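Local structure of Myo-inositol-1-phosphate synthase-related protein (Thermotoga maritima MSB8, 3CIN) at residues P196-N201 with K269-S274; T354-N359 with A369-I374; A360-N365 with E381-W386. The protein is of unassigned function but belongs to the myo-inositol-1-phosphate synthase family and binds nicotinamide-adenine-dinucleotide on a Rossmann-type fold. One frame throughout, in Å; residues are numbered along the deposited sequence. Where two conformers were deposited one is given.

Interaction 1: residues P196-N201 with K269-S274; sequences PTFIAN and KEFTKS. With MG (magnesium ion), chain E.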
ATOM      1  N   PRO A 196      20.871  -9.487  17.347  1.00 32.07           N
ATOM      2  CA  PRO A 196      21.670  -8.316  16.997  1.00 32.48           C
ATOM      3  C   PRO A 196      23.034  -8.168  17.638  1.00 32.66           C
ATOM      4  O   PRO A 196      23.925  -7.529  17.076  1.00 30.48           O
ATOM      5  CB  PRO A 196      20.742  -7.134  17.305  1.00 32.94           C
ATOM      6  CG  PRO A 196      19.384  -7.671  17.336  1.00 36.31           C
ATOM      7  CD  PRO A 196      19.537  -9.095  17.836  1.00 31.71           C
ATOM      8  N   THR A 197      23.214  -8.734  18.824  1.00 31.15           N
ATOM      9  CA  THR A 197      24.439  -8.543  19.571  1.00 30.28           C
ATOM     10  C   THR A 197      25.637  -8.911  18.741  1.00 31.27           C
ATOM     11  O   THR A 197      25.672  -9.960  18.094  1.00 32.33           O
ATOM     12  CB  THR A 197      24.419  -9.436  20.823  1.00 29.92           C
ATOM     13  OG1 THR A 197      23.329  -9.022  21.662  1.00 31.63           O
ATOM     14  CG2 THR A 197      25.780  -9.434  21.565  1.00 29.79           C
ATOM     15  N   PHE A 198      26.622  -8.019  18.693  1.00 28.95           N
ATOM     16  CA  PHE A 198      27.822  -8.287  17.915  1.00 27.55           C
ATOM     17  C   PHE A 198      28.619  -9.487  18.483  1.00 31.65           C
ATOM     18  O   PHE A 198      29.048  -9.491  19.645  1.00 31.71           O
ATOM     19  CB  PHE A 198      28.782  -7.106  17.924  1.00 27.46           C
ATOM     20  CG  PHE A 198      28.369  -5.919  17.085  1.00 28.53           C
ATOM     21  CD1 PHE A 198      27.120  -5.758  16.524  1.00 29.69           C
ATOM     22  CD2 PHE A 198      29.300  -4.907  16.883  1.00 30.92           C
ATOM     23  CE1 PHE A 198      26.845  -4.628  15.779  1.00 28.56           C
ATOM     24  CE2 PHE A 198      29.000  -3.809  16.169  1.00 30.39           C
ATOM     25  CZ  PHE A 198      27.798  -3.663  15.628  1.00 28.52           C
ATOM     26  N   ILE A 199      28.758 -10.525  17.661  1.00 29.95           N
ATOM     27  CA  ILE A 199      29.655 -11.632  17.937  1.00 29.66           C
ATOM     28  C   ILE A 199      30.574 -11.806  16.699  1.00 26.46           C
ATOM     29  O   ILE A 199      31.814 -11.556  16.724  1.00 28.09           O
ATOM     30  CB  ILE A 199      28.890 -12.895  18.320  1.00 29.34           C
ATOM     31  CG1 ILE A 199      28.072 -12.676  19.601  1.00 32.39           C
ATOM     32  CG2 ILE A 199      29.898 -14.062  18.482  1.00 30.42           C
ATOM     33  CD1 ILE A 199      28.897 -12.393  20.867  1.00 32.10           C
ATOM     34  N   ALA A 200      29.964 -12.124  15.547  1.00 29.11           N
ATOM     35  CA  ALA A 200      30.706 -12.107  14.276  1.00 28.12           C
ATOM     36  C   ALA A 200      31.346 -10.750  13.942  1.00 28.24           C
ATOM     37  O   ALA A 200      32.416 -10.671  13.366  1.00 28.04           O
ATOM     38  CB  ALA A 200      29.856 -12.631  13.112  1.00 27.17           C
ATOM     39  N   ASN A 201      30.688  -9.666  14.383  1.00 28.11           N
ATOM     40  CA  ASN A 201      31.152  -8.296  14.159  1.00 28.82           C
ATOM     41  C   ASN A 201      31.947  -7.675  15.302  1.00 30.90           C
ATOM     42  O   ASN A 201      32.270  -6.495  15.291  1.00 31.27           O
ATOM     43  CB  ASN A 201      29.935  -7.409  13.820  1.00 28.76           C
ATOM     44  CG  ASN A 201      29.423  -7.697  12.473  1.00 29.82           C
ATOM     45  OD1 ASN A 201      29.988  -7.237  11.463  1.00 31.92           O
ATOM     46  ND2 ASN A 201      28.347  -8.471  12.410  1.00 32.28           N
ATOM     47  N   LYS A 269      22.308   1.756  20.542  1.00 43.01           N
ATOM     48  CA  LYS A 269      21.931   2.414  19.279  1.00 43.36           C
ATOM     49  C   LYS A 269      23.139   2.616  18.331  1.00 41.04           C
ATOM     50  O   LYS A 269      23.056   2.326  17.127  1.00 44.64           O
ATOM     51  CB  LYS A 269      21.266   3.784  19.580  1.00 44.92           C
ATOM     52  CG  LYS A 269      21.021   4.641  18.348  1.00 45.80           C
ATOM     53  N   GLU A 270      24.262   3.046  18.896  1.00 41.91           N
ATOM     54  CA  GLU A 270      25.516   3.233  18.121  1.00 40.77           C
ATOM     55  C   GLU A 270      25.838   1.972  17.291  1.00 37.41           C
ATOM     56  O   GLU A 270      26.355   2.040  16.162  1.00 37.39           O
ATOM     57  CB  GLU A 270      26.669   3.533  19.093  1.00 39.41           C
ATOM     58  CG  GLU A 270      27.971   4.039  18.465  1.00 45.45           C
ATOM     59  CD  GLU A 270      28.994   4.555  19.520  1.00 41.19           C
ATOM     60  OE1 GLU A 270      28.921   4.119  20.690  1.00 54.09           O
ATOM     61  OE2 GLU A 270      29.863   5.397  19.173  1.00 57.66           O
ATOM     62  N   PHE A 271      25.499   0.807  17.844  1.00 32.72           N
ATOM     63  CA  PHE A 271      25.798  -0.455  17.225  1.00 32.77           C
ATOM     64  C   PHE A 271      24.608  -1.118  16.525  1.00 37.43           C
ATOM     65  O   PHE A 271      24.796  -1.825  15.563  1.00 41.38           O
ATOM     66  CB  PHE A 271      26.404  -1.395  18.278  1.00 34.65           C
ATOM     67  CG  PHE A 271      27.413  -0.709  19.155  1.00 38.60           C
ATOM     68  CD1 PHE A 271      28.691  -0.407  18.679  1.00 33.40           C
ATOM     69  CD2 PHE A 271      27.084  -0.343  20.452  1.00 35.52           C
ATOM     70  CE1 PHE A 271      29.593   0.256  19.453  1.00 34.14           C
ATOM     71  CE2 PHE A 271      27.994   0.328  21.232  1.00 36.85           C
ATOM     72  CZ  PHE A 271      29.247   0.636  20.722  1.00 31.36           C
ATOM     73  N   THR A 272      23.387  -0.812  16.940  1.00 39.31           N
ATOM     74  CA  THR A 272      22.237  -1.455  16.334  1.00 38.58           C
ATOM     75  C   THR A 272      21.696  -0.692  15.136  1.00 40.36           C
ATOM     76  O   THR A 272      20.881  -1.230  14.421  1.00 47.39           O
ATOM     77  CB  THR A 272      21.119  -1.637  17.334  1.00 34.95           C
ATOM     78  OG1 THR A 272      20.768  -0.378  17.922  1.00 42.24           O
ATOM     79  CG2 THR A 272      21.599  -2.619  18.417  1.00 42.38           C
ATOM     80  N   LYS A 273      22.202   0.500  14.886  1.00 37.51           N
ATOM     81  CA  LYS A 273      21.779   1.314  13.720  1.00 40.33           C
ATOM     82  C   LYS A 273      22.101   0.577  12.419  1.00 42.75           C
ATOM     83  O   LYS A 273      23.189   0.069  12.295  1.00 43.88           O
ATOM     84  CB  LYS A 273      22.526   2.659  13.745  1.00 41.73           C
ATOM     85  CG  LYS A 273      21.795   3.759  14.485  1.00 47.75           C
ATOM     86  CD  LYS A 273      22.572   5.068  14.422  1.00 41.80           C
ATOM     87  N   SER A 274      21.183   0.531  11.438  1.00 44.71           N
ATOM     88  CA  SER A 274      21.482  -0.244  10.201  1.00 44.81           C
ATOM     89  C   SER A 274      22.460   0.550   9.376  1.00 42.66           C
ATOM     90  O   SER A 274      22.484   1.766   9.477  1.00 40.92           O
ATOM     91  CB  SER A 274      20.180  -0.413   9.390  0.65 47.55           C
ATOM     92  OG  SER A 274      19.612   0.875   9.117  0.65 46.97           O
TER
HETATM   93 MG    MG E 386      30.212  -6.595   9.050  1.00 28.37          MG
HETATM   94  O   HOH W   1      28.001  -5.777   8.683  1.00 38.15           O
HETATM   95  O   HOH W   2      30.495  -4.369   9.665  1.00 33.58           O
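Phe198 and Phe271 carry this contact between the loop that follows strand 189-193 and the last turn of helix 262-272. The rings form an offset edge-to-face (T-shaped) pair: the edge of Phe271 is directed at the face of Phe198, with centroids 6.0 Å apart and planes at 77°. Closer packing comes from the root of the Phe271 side chain. Its CB is 3.8 Å from Phe198 CZ and makes an off-centre CH-pi contact, 4.2 Å from the centroid of the Phe198 ring. The carbonyl is near as well, with Phe271 O 3.5 Å from Phe198 CE1. With CG anti to its carbonyl carbon (chi1 -74°), Phe198 extends its ring toward the helix, and Asn201 CB packs on the opposite face, 3.9 Å above the ring plane. Phe148 and Asn365 add further contacts to this ring.

The helix side is looser. Thr272 and Lys273 are exposed, and Lys269 is modelled only to CG and Lys273 only to CD, which is consistent with mobile ends in solvent.

The Asn201 end of the loop is instead held by polar bonds. Asn201 OD1 binds the magnesium ion at 2.5 Å, joined by two waters and the carbonyl oxygens of Pro366, Pro368 and Glu371, while Asn201 ND2 donates to Asp219. Contact across the two segments is thus mainly aromatic and apolar, with one backbone carbonyl against the ring, whereas directional metal and amide bonds fix Asn201.

Interaction 2: residues T354-N359 with A369-I374; sequences TVYPVN and AEEKNI. With MG (magnesium ion), chain E.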
ATOM      1  N   THR A 354      35.069 -16.239  11.540  1.00 28.18           N
ATOM      2  CA  THR A 354      33.690 -16.060  10.971  1.00 31.21           C
ATOM      3  C   THR A 354      33.736 -16.276   9.465  1.00 32.86           C
ATOM      4  O   THR A 354      34.814 -16.205   8.854  1.00 33.21           O
ATOM      5  CB  THR A 354      33.004 -14.740  11.388  1.00 30.63           C
ATOM      6  OG1 THR A 354      31.587 -14.862  11.189  1.00 29.92           O
ATOM      7  CG2 THR A 354      33.515 -13.552  10.674  1.00 33.05           C
ATOM      8  N   VAL A 355      32.610 -16.639   8.873  1.00 31.71           N
ATOM      9  CA  VAL A 355      32.577 -17.030   7.453  1.00 30.06           C
ATOM     10  C   VAL A 355      31.655 -16.038   6.673  1.00 28.19           C
ATOM     11  O   VAL A 355      30.465 -16.235   6.550  1.00 28.39           O
ATOM     12  CB  VAL A 355      32.081 -18.498   7.316  1.00 32.66           C
ATOM     13  CG1 VAL A 355      32.080 -18.963   5.863  1.00 32.42           C
ATOM     14  CG2 VAL A 355      32.949 -19.439   8.207  1.00 31.05           C
ATOM     15  N   TYR A 356      32.270 -15.016   6.064  1.00 29.19           N
ATOM     16  CA  TYR A 356      31.487 -14.003   5.339  1.00 28.22           C
ATOM     17  C   TYR A 356      30.593 -14.551   4.214  1.00 27.32           C
ATOM     18  O   TYR A 356      29.492 -14.099   4.073  1.00 30.68           O
ATOM     19  CB  TYR A 356      32.415 -12.943   4.790  1.00 30.54           C
ATOM     20  CG  TYR A 356      31.723 -11.866   4.017  1.00 28.80           C
ATOM     21  CD1 TYR A 356      30.885 -10.944   4.667  1.00 30.48           C
ATOM     22  CD2 TYR A 356      31.911 -11.727   2.650  1.00 34.13           C
ATOM     23  CE1 TYR A 356      30.296  -9.896   3.939  1.00 31.18           C
ATOM     24  CE2 TYR A 356      31.289 -10.723   1.915  1.00 34.43           C
ATOM     25  CZ  TYR A 356      30.476  -9.816   2.570  1.00 28.69           C
ATOM     26  OH  TYR A 356      29.889  -8.765   1.879  1.00 32.45           O
ATOM     27  N   PRO A 357      31.055 -15.529   3.406  1.00 30.16           N
ATOM     28  CA  PRO A 357      30.191 -16.046   2.318  1.00 30.84           C
ATOM     29  C   PRO A 357      28.853 -16.566   2.824  1.00 29.44           C
ATOM     30  O   PRO A 357      27.843 -16.365   2.153  1.00 32.63           O
ATOM     31  CB  PRO A 357      31.037 -17.173   1.714  1.00 32.16           C
ATOM     32  CG  PRO A 357      32.464 -16.706   1.957  1.00 33.10           C
ATOM     33  CD  PRO A 357      32.430 -16.090   3.320  1.00 32.56           C
ATOM     34  N   VAL A 358      28.846 -17.130   4.025  1.00 29.27           N
ATOM     35  CA  VAL A 358      27.583 -17.509   4.692  1.00 29.29           C
ATOM     36  C   VAL A 358      26.844 -16.301   5.281  1.00 29.39           C
ATOM     37  O   VAL A 358      25.658 -16.086   5.038  1.00 27.78           O
ATOM     38  CB  VAL A 358      27.834 -18.576   5.747  1.00 27.14           C
ATOM     39  CG1 VAL A 358      26.587 -18.911   6.566  1.00 30.61           C
ATOM     40  CG2 VAL A 358      28.331 -19.889   5.074  1.00 28.17           C
ATOM     41  N   ASN A 359      27.545 -15.501   6.077  1.00 27.49           N
ATOM     42  CA  ASN A 359      26.946 -14.361   6.749  1.00 27.60           C
ATOM     43  C   ASN A 359      26.296 -13.426   5.744  1.00 26.92           C
ATOM     44  O   ASN A 359      25.228 -12.902   6.027  1.00 28.94           O
ATOM     45  CB  ASN A 359      27.990 -13.553   7.532  1.00 27.13           C
ATOM     46  CG  ASN A 359      28.671 -14.378   8.601  1.00 28.12           C
ATOM     47  OD1 ASN A 359      28.052 -15.302   9.189  1.00 30.07           O
ATOM     48  ND2 ASN A 359      29.868 -13.908   8.993  1.00 30.06           N
ATOM     49  N   ALA A 369      33.606  -7.383  11.190  1.00 29.72           N
ATOM     50  CA  ALA A 369      33.320  -5.939  11.250  1.00 30.00           C
ATOM     51  C   ALA A 369      33.808  -5.216  10.017  1.00 31.95           C
ATOM     52  O   ALA A 369      33.286  -4.178   9.647  1.00 33.86           O
ATOM     53  CB  ALA A 369      33.943  -5.346  12.475  1.00 30.93           C
ATOM     54  N   GLU A 370      34.839  -5.782   9.395  1.00 33.19           N
ATOM     55  CA  GLU A 370      35.423  -5.194   8.194  1.00 35.72           C
ATOM     56  C   GLU A 370      34.704  -5.507   6.878  1.00 35.01           C
ATOM     57  O   GLU A 370      35.163  -5.062   5.821  1.00 37.85           O
ATOM     58  CB  GLU A 370      36.922  -5.552   8.061  1.00 36.97           C
ATOM     59  CG  GLU A 370      37.409  -6.759   8.786  1.00 50.92           C
ATOM     60  CD  GLU A 370      37.483  -6.538  10.296  1.00 53.24           C
ATOM     61  OE1 GLU A 370      38.019  -5.521  10.796  1.00 70.07           O
ATOM     62  OE2 GLU A 370      36.956  -7.368  10.987  1.00 41.70           O
ATOM     63  N   GLU A 371      33.601  -6.250   6.937  1.00 30.78           N
ATOM     64  CA  GLU A 371      32.824  -6.549   5.751  1.00 30.69           C
ATOM     65  C   GLU A 371      31.460  -5.952   5.929  1.00 33.61           C
ATOM     66  O   GLU A 371      30.968  -5.772   7.069  1.00 34.85           O
ATOM     67  CB  GLU A 371      32.709  -8.067   5.539  1.00 30.95           C
ATOM     68  CG  GLU A 371      33.958  -8.723   5.009  1.00 29.82           C
ATOM     69  CD  GLU A 371      34.180  -8.401   3.550  1.00 45.08           C
ATOM     70  OE1 GLU A 371      33.443  -7.549   2.988  1.00 50.02           O
ATOM     71  OE2 GLU A 371      35.049  -9.049   2.952  1.00 55.67           O
ATOM     72  N   LYS A 372      30.802  -5.700   4.801  1.00 33.82           N
ATOM     73  CA  LYS A 372      29.523  -5.025   4.792  1.00 34.50           C
ATOM     74  C   LYS A 372      28.485  -5.783   3.957  1.00 35.26           C
ATOM     75  O   LYS A 372      28.805  -6.782   3.291  1.00 35.17           O
ATOM     76  CB  LYS A 372      29.646  -3.603   4.291  1.00 31.45           C
ATOM     77  CG  LYS A 372      30.054  -3.483   2.881  1.00 33.63           C
ATOM     78  CD  LYS A 372      29.938  -2.044   2.367  1.00 43.19           C
ATOM     79  CE  LYS A 372      29.920  -2.031   0.874  1.00 55.38           C
ATOM     80  NZ  LYS A 372      30.879  -3.047   0.329  1.00 60.44           N
ATOM     81  N   ASN A 373      27.240  -5.329   4.030  1.00 32.93           N
ATOM     82  CA  ASN A 373      26.190  -5.917   3.229  1.00 32.26           C
ATOM     83  C   ASN A 373      26.469  -5.673   1.719  1.00 33.12           C
ATOM     84  O   ASN A 373      26.945  -4.616   1.335  1.00 33.25           O
ATOM     85  CB  ASN A 373      24.859  -5.312   3.579  1.00 32.28           C
ATOM     86  CG  ASN A 373      24.271  -5.883   4.832  1.00 35.44           C
ATOM     87  OD1 ASN A 373      23.810  -7.045   4.865  1.00 40.78           O
ATOM     88  ND2 ASN A 373      24.262  -5.096   5.836  1.00 38.43           N
ATOM     89  N   ILE A 374      26.081  -6.662   0.912  1.00 31.78           N
ATOM     90  CA  ILE A 374      26.083  -6.603  -0.563  1.00 30.94           C
ATOM     91  C   ILE A 374      24.655  -6.982  -1.015  1.00 32.81           C
ATOM     92  O   ILE A 374      23.905  -7.549  -0.233  1.00 32.05           O
ATOM     93  CB  ILE A 374      27.134  -7.531  -1.193  1.00 33.52           C
ATOM     94  CG1 ILE A 374      26.977  -8.979  -0.709  1.00 33.22           C
ATOM     95  CG2 ILE A 374      28.536  -6.998  -0.872  1.00 33.04           C
ATOM     96  CD1 ILE A 374      27.854  -9.957  -1.447  1.00 39.71           C
TER
HETATM   97 MG    MG E 386      30.212  -6.595   9.050  1.00 28.37          MG
HETATM   98  O   HOH W   3      31.832  -7.696   0.300  1.00 48.78           O
HETATM   99  O   HOH W   2      30.495  -4.369   9.665  1.00 33.58           O
HETATM  100  O   HOH W   1      28.001  -5.777   8.683  1.00 38.15           O
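Tyr356 stacks on Glu371 where helix 356-362, entered from strand 353-354, outermost of the parallel Rossmann-type sheet within this chain, meets the loop that carries part of the magnesium site. Tyr356 has CG anti to its backbone N (chi1 179°), which extends the ring from the first helical turn toward the loop. Glu371 bends at chi2 (-73°) and folds its chain over one ring face. Glu371 CB reaches Tyr356 CE1 at 3.4 Å, and Glu371 CG makes a CH-pi contact 4.0 Å from the centroid of the Tyr356 ring. The carboxylate continues over the same face, its plane only 11° from that of the ring.

At the far end of the ring, Tyr356 OH donates to Lys372 O at 2.7 Å, an acceptor that lies in the ring plane and receives the bond almost in line with its C=O. The hydroxyl also accepts from water 3, which donates in turn to Glu371 OE1 at 3.1 Å, so the ring is tied to the loop at both backbone and side chain. Ile374 CG2 packs 3.5 Å from Tyr356 OH. From the first turn of the helix, Asn359 ND2 donates back to Thr354 OG1, which lies in the plane of the amide, and also to Gly367 O. While the Glu371 side chain lies on the ring, its carbonyl oxygen O binds the magnesium ion at 2.3 Å.

Interaction 3: residues A360-N365 with E381-W386; sequences AFYMKN and EKMRIW
Phe361 and Tyr362 present two rings to Met383. Phe361 CD2 stands 3.5 Å above the plane of the Tyr362 ring, over its centre, and Tyr362 CD2 in turn lies at the edge of the Phe361 ring, in its plane. Met383 comes in at the edge of Tyr362: its SD is 5.2 Å from the centroid of the Tyr362 ring and 76° off the normal, a Met-aromatic contact made by the edge. The methyl goes farthest in. Met383 CE touches Tyr362 OH at 3.4 Å and Tyr362 CE2 at 3.8 Å, and also lies 3.8 Å from Phe361 CD2, approaching both rings obliquely. Met383 swings CG opposite its amide nitrogen (chi1 -175°), and bends at the next two torsions bring CE against both rings and leave SD at the edge of Tyr362. The hydroxyl of Tyr362 is satisfied by a hydrogen bond to Asp338.

The contact is buried and joins the last turn of helix 356-362 to helix 376-386. Gln238 of a second subunit reaches Phe361, and Arg376, at the start of helix 376-386, donates to Phe361 O. Helix 328-348 packs against Tyr362 through Leu339 and Leu342, and helix 356-362 itself follows strand 353-354, the last strand of the parallel sheet within this chain.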
ATOM      1  N   ALA A 360      26.966 -13.169   4.638  1.00 28.39           N
ATOM      2  CA  ALA A 360      26.439 -12.175   3.686  1.00 28.12           C
ATOM      3  C   ALA A 360      25.023 -12.457   3.174  1.00 29.05           C
ATOM      4  O   ALA A 360      24.280 -11.517   2.818  1.00 31.68           O
ATOM      5  CB  ALA A 360      27.391 -12.024   2.537  1.00 28.11           C
ATOM      6  N   PHE A 361      24.665 -13.730   3.065  1.00 28.95           N
ATOM      7  CA  PHE A 361      23.362 -14.096   2.618  1.00 27.13           C
ATOM      8  C   PHE A 361      22.373 -14.189   3.773  1.00 29.86           C
ATOM      9  O   PHE A 361      21.262 -13.728   3.691  1.00 29.59           O
ATOM     10  CB  PHE A 361      23.331 -15.443   1.871  1.00 26.99           C
ATOM     11  CG  PHE A 361      21.934 -15.798   1.378  1.00 26.38           C
ATOM     12  CD1 PHE A 361      21.337 -15.050   0.356  1.00 30.55           C
ATOM     13  CD2 PHE A 361      21.174 -16.770   1.985  1.00 31.02           C
ATOM     14  CE1 PHE A 361      20.006 -15.307  -0.033  1.00 35.79           C
ATOM     15  CE2 PHE A 361      19.837 -17.042   1.560  1.00 29.31           C
ATOM     16  CZ  PHE A 361      19.283 -16.302   0.552  1.00 31.94           C
ATOM     17  N   TYR A 362      22.776 -14.836   4.862  1.00 27.58           N
ATOM     18  CA  TYR A 362      21.839 -15.155   5.925  1.00 26.36           C
ATOM     19  C   TYR A 362      21.599 -14.110   7.036  1.00 29.07           C
ATOM     20  O   TYR A 362      20.655 -14.231   7.833  1.00 30.81           O
ATOM     21  CB  TYR A 362      22.244 -16.505   6.557  1.00 25.17           C
ATOM     22  CG  TYR A 362      22.030 -17.682   5.656  1.00 26.60           C
ATOM     23  CD1 TYR A 362      20.787 -18.309   5.566  1.00 29.76           C
ATOM     24  CD2 TYR A 362      23.023 -18.178   4.904  1.00 28.60           C
ATOM     25  CE1 TYR A 362      20.607 -19.415   4.752  1.00 29.19           C
ATOM     26  CE2 TYR A 362      22.846 -19.268   4.075  1.00 29.96           C
ATOM     27  CZ  TYR A 362      21.633 -19.879   3.974  1.00 27.60           C
ATOM     28  OH  TYR A 362      21.507 -20.957   3.124  1.00 28.94           O
ATOM     29  N   MET A 363      22.453 -13.098   7.075  1.00 29.47           N
ATOM     30  CA  MET A 363      22.517 -12.183   8.206  1.00 33.25           C
ATOM     31  C   MET A 363      22.359 -10.789   7.706  1.00 34.95           C
ATOM     32  O   MET A 363      22.895 -10.427   6.644  1.00 32.25           O
ATOM     33  CB  MET A 363      23.860 -12.294   8.913  1.00 30.20           C
ATOM     34  CG  MET A 363      24.200 -13.633   9.463  1.00 30.01           C
ATOM     35  SD  MET A 363      23.188 -14.043  10.877  1.00 32.63           S
ATOM     36  CE  MET A 363      23.562 -15.776  11.225  1.00 31.55           C
ATOM     37  N   LYS A 364      21.629  -9.981   8.482  1.00 35.18           N
ATOM     38  CA  LYS A 364      21.556  -8.604   8.088  1.00 40.14           C
ATOM     39  C   LYS A 364      22.655  -7.712   8.575  1.00 36.17           C
ATOM     40  O   LYS A 364      22.774  -6.640   8.050  1.00 35.37           O
ATOM     41  CB  LYS A 364      20.202  -7.978   8.262  1.00 43.30           C
ATOM     42  CG  LYS A 364      19.537  -8.126   9.557  1.00 43.09           C
ATOM     43  CD  LYS A 364      18.229  -7.364   9.496  0.65 49.63           C
ATOM     44  CE  LYS A 364      17.510  -7.334  10.800  0.65 48.46           C
ATOM     45  NZ  LYS A 364      16.649  -8.535  10.977  0.65 51.41           N
ATOM     46  N   ASN A 365      23.515  -8.168   9.495  1.00 35.57           N
ATOM     47  CA  ASN A 365      24.769  -7.485   9.773  1.00 35.58           C
ATOM     48  C   ASN A 365      25.870  -8.480   9.624  1.00 33.83           C
ATOM     49  O   ASN A 365      26.310  -9.029  10.624  1.00 32.40           O
ATOM     50  CB  ASN A 365      24.718  -6.942  11.200  1.00 38.23           C
ATOM     51  CG  ASN A 365      25.942  -6.176  11.607  1.00 36.50           C
ATOM     52  OD1 ASN A 365      26.838  -5.873  10.811  1.00 39.12           O
ATOM     53  ND2 ASN A 365      26.018  -5.890  12.929  1.00 37.54           N
ATOM     54  N   GLU A 381      24.585 -16.216  -4.678  1.00 30.87           N
ATOM     55  CA  GLU A 381      25.371 -17.015  -5.611  1.00 30.89           C
ATOM     56  C   GLU A 381      26.729 -17.347  -5.011  1.00 29.31           C
ATOM     57  O   GLU A 381      27.217 -18.478  -5.139  1.00 29.33           O
ATOM     58  CB  GLU A 381      25.514 -16.320  -6.954  1.00 33.11           C
ATOM     59  CG  GLU A 381      24.144 -16.132  -7.658  1.00 36.94           C
ATOM     60  CD  GLU A 381      23.563 -17.399  -8.390  1.00 47.24           C
ATOM     61  OE1 GLU A 381      23.543 -18.583  -7.885  1.00 33.92           O
ATOM     62  OE2 GLU A 381      23.092 -17.178  -9.539  1.00 57.35           O
ATOM     63  N   LYS A 382      27.329 -16.397  -4.304  1.00 31.76           N
ATOM     64  CA  LYS A 382      28.621 -16.676  -3.641  1.00 30.07           C
ATOM     65  C   LYS A 382      28.543 -17.688  -2.495  1.00 29.46           C
ATOM     66  O   LYS A 382      29.463 -18.459  -2.284  1.00 32.80           O
ATOM     67  CB  LYS A 382      29.241 -15.375  -3.150  1.00 32.79           C
ATOM     68  CG  LYS A 382      29.671 -14.453  -4.303  1.00 36.39           C
ATOM     69  CD  LYS A 382      30.323 -13.167  -3.764  1.00 38.75           C
ATOM     70  CE  LYS A 382      30.909 -12.265  -4.878  1.00 46.52           C
ATOM     71  NZ  LYS A 382      32.393 -12.424  -5.100  1.00 50.73           N
ATOM     72  N   MET A 383      27.409 -17.690  -1.808  1.00 29.68           N
ATOM     73  CA  MET A 383      27.145 -18.649  -0.753  1.00 26.99           C
ATOM     74  C   MET A 383      26.966 -20.017  -1.392  1.00 31.61           C
ATOM     75  O   MET A 383      27.550 -20.960  -0.904  1.00 30.13           O
ATOM     76  CB  MET A 383      25.911 -18.254   0.047  1.00 27.29           C
ATOM     77  CG  MET A 383      25.626 -19.101   1.219  1.00 28.80           C
ATOM     78  SD  MET A 383      24.580 -20.516   0.755  1.00 31.97           S
ATOM     79  CE  MET A 383      23.040 -19.643   0.338  1.00 30.74           C
ATOM     80  N   ARG A 384      26.208 -20.133  -2.489  1.00 29.87           N
ATOM     81  CA  ARG A 384      26.125 -21.454  -3.183  1.00 29.72           C
ATOM     82  C   ARG A 384      27.521 -21.985  -3.546  1.00 34.54           C
ATOM     83  O   ARG A 384      27.833 -23.147  -3.323  1.00 32.72           O
ATOM     84  CB  ARG A 384      25.241 -21.396  -4.396  1.00 29.96           C
ATOM     85  CG  ARG A 384      23.760 -21.095  -4.113  1.00 31.84           C
ATOM     86  CD  ARG A 384      22.923 -21.179  -5.391  1.00 32.34           C
ATOM     87  NE  ARG A 384      22.954 -22.507  -6.008  1.00 32.36           N
ATOM     88  CZ  ARG A 384      22.156 -23.517  -5.671  1.00 32.94           C
ATOM     89  NH1 ARG A 384      21.185 -23.357  -4.772  1.00 36.29           N
ATOM     90  NH2 ARG A 384      22.302 -24.684  -6.270  1.00 31.69           N
ATOM     91  N   ILE A 385      28.378 -21.129  -4.086  1.00 30.40           N
ATOM     92  CA  ILE A 385      29.703 -21.563  -4.487  1.00 30.47           C
ATOM     93  C   ILE A 385      30.481 -22.034  -3.264  1.00 31.61           C
ATOM     94  O   ILE A 385      31.143 -23.036  -3.334  1.00 31.76           O
ATOM     95  CB  ILE A 385      30.474 -20.454  -5.212  1.00 30.98           C
ATOM     96  CG1 ILE A 385      29.839 -20.193  -6.579  1.00 31.28           C
ATOM     97  CG2 ILE A 385      31.964 -20.864  -5.428  1.00 30.78           C
ATOM     98  CD1 ILE A 385      30.148 -18.782  -7.168  1.00 32.95           C
ATOM     99  N   TRP A 386      30.397 -21.303  -2.160  1.00 31.07           N
ATOM    100  CA  TRP A 386      31.075 -21.701  -0.899  1.00 30.76           C
ATOM    101  C   TRP A 386      30.620 -23.091  -0.448  1.00 30.55           C
ATOM    102  O   TRP A 386      31.434 -23.909   0.043  1.00 30.77           O
ATOM    103  CB  TRP A 386      30.780 -20.678   0.208  1.00 33.59           C
ATOM    104  CG  TRP A 386      31.455 -21.019   1.527  1.00 32.27           C
ATOM    105  CD1 TRP A 386      32.705 -20.634   1.951  1.00 31.30           C
ATOM    106  CD2 TRP A 386      30.920 -21.852   2.561  1.00 30.60           C
ATOM    107  NE1 TRP A 386      32.963 -21.163   3.182  1.00 30.95           N
ATOM    108  CE2 TRP A 386      31.864 -21.888   3.591  1.00 27.21           C
ATOM    109  CE3 TRP A 386      29.709 -22.538   2.725  1.00 32.62           C
ATOM    110  CZ2 TRP A 386      31.668 -22.647   4.762  1.00 36.08           C
ATOM    111  CZ3 TRP A 386      29.520 -23.272   3.871  1.00 32.58           C
ATOM    112  CH2 TRP A 386      30.489 -23.330   4.865  1.00 33.28           C
TER

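Interactions 1 and 2 meet at the magnesium ion: residues 196-201 supply Asn201 OD1, residues 369-374 supply Glu371 O, and the two metal-bound waters belong to both. Their centres are about 13 Å apart. Interactions 2 and 3 lie closer, about 8 Å between centres, because both use helix 356-362; Pro357 O packs 3.4 Å from Met383 CB, and Asn373 ND2 is 3.1 Å from Lys364 O, a probable hydrogen bond. The centres of interactions 1 and 3 are about 18 Å apart, yet Asn365 O probably accepts from Asn201 ND2 at 2.8 Å. The bound nicotinamide-adenine-dinucleotide is about 12 Å from the Phe198 side chain and about 11 Å from that of Tyr362.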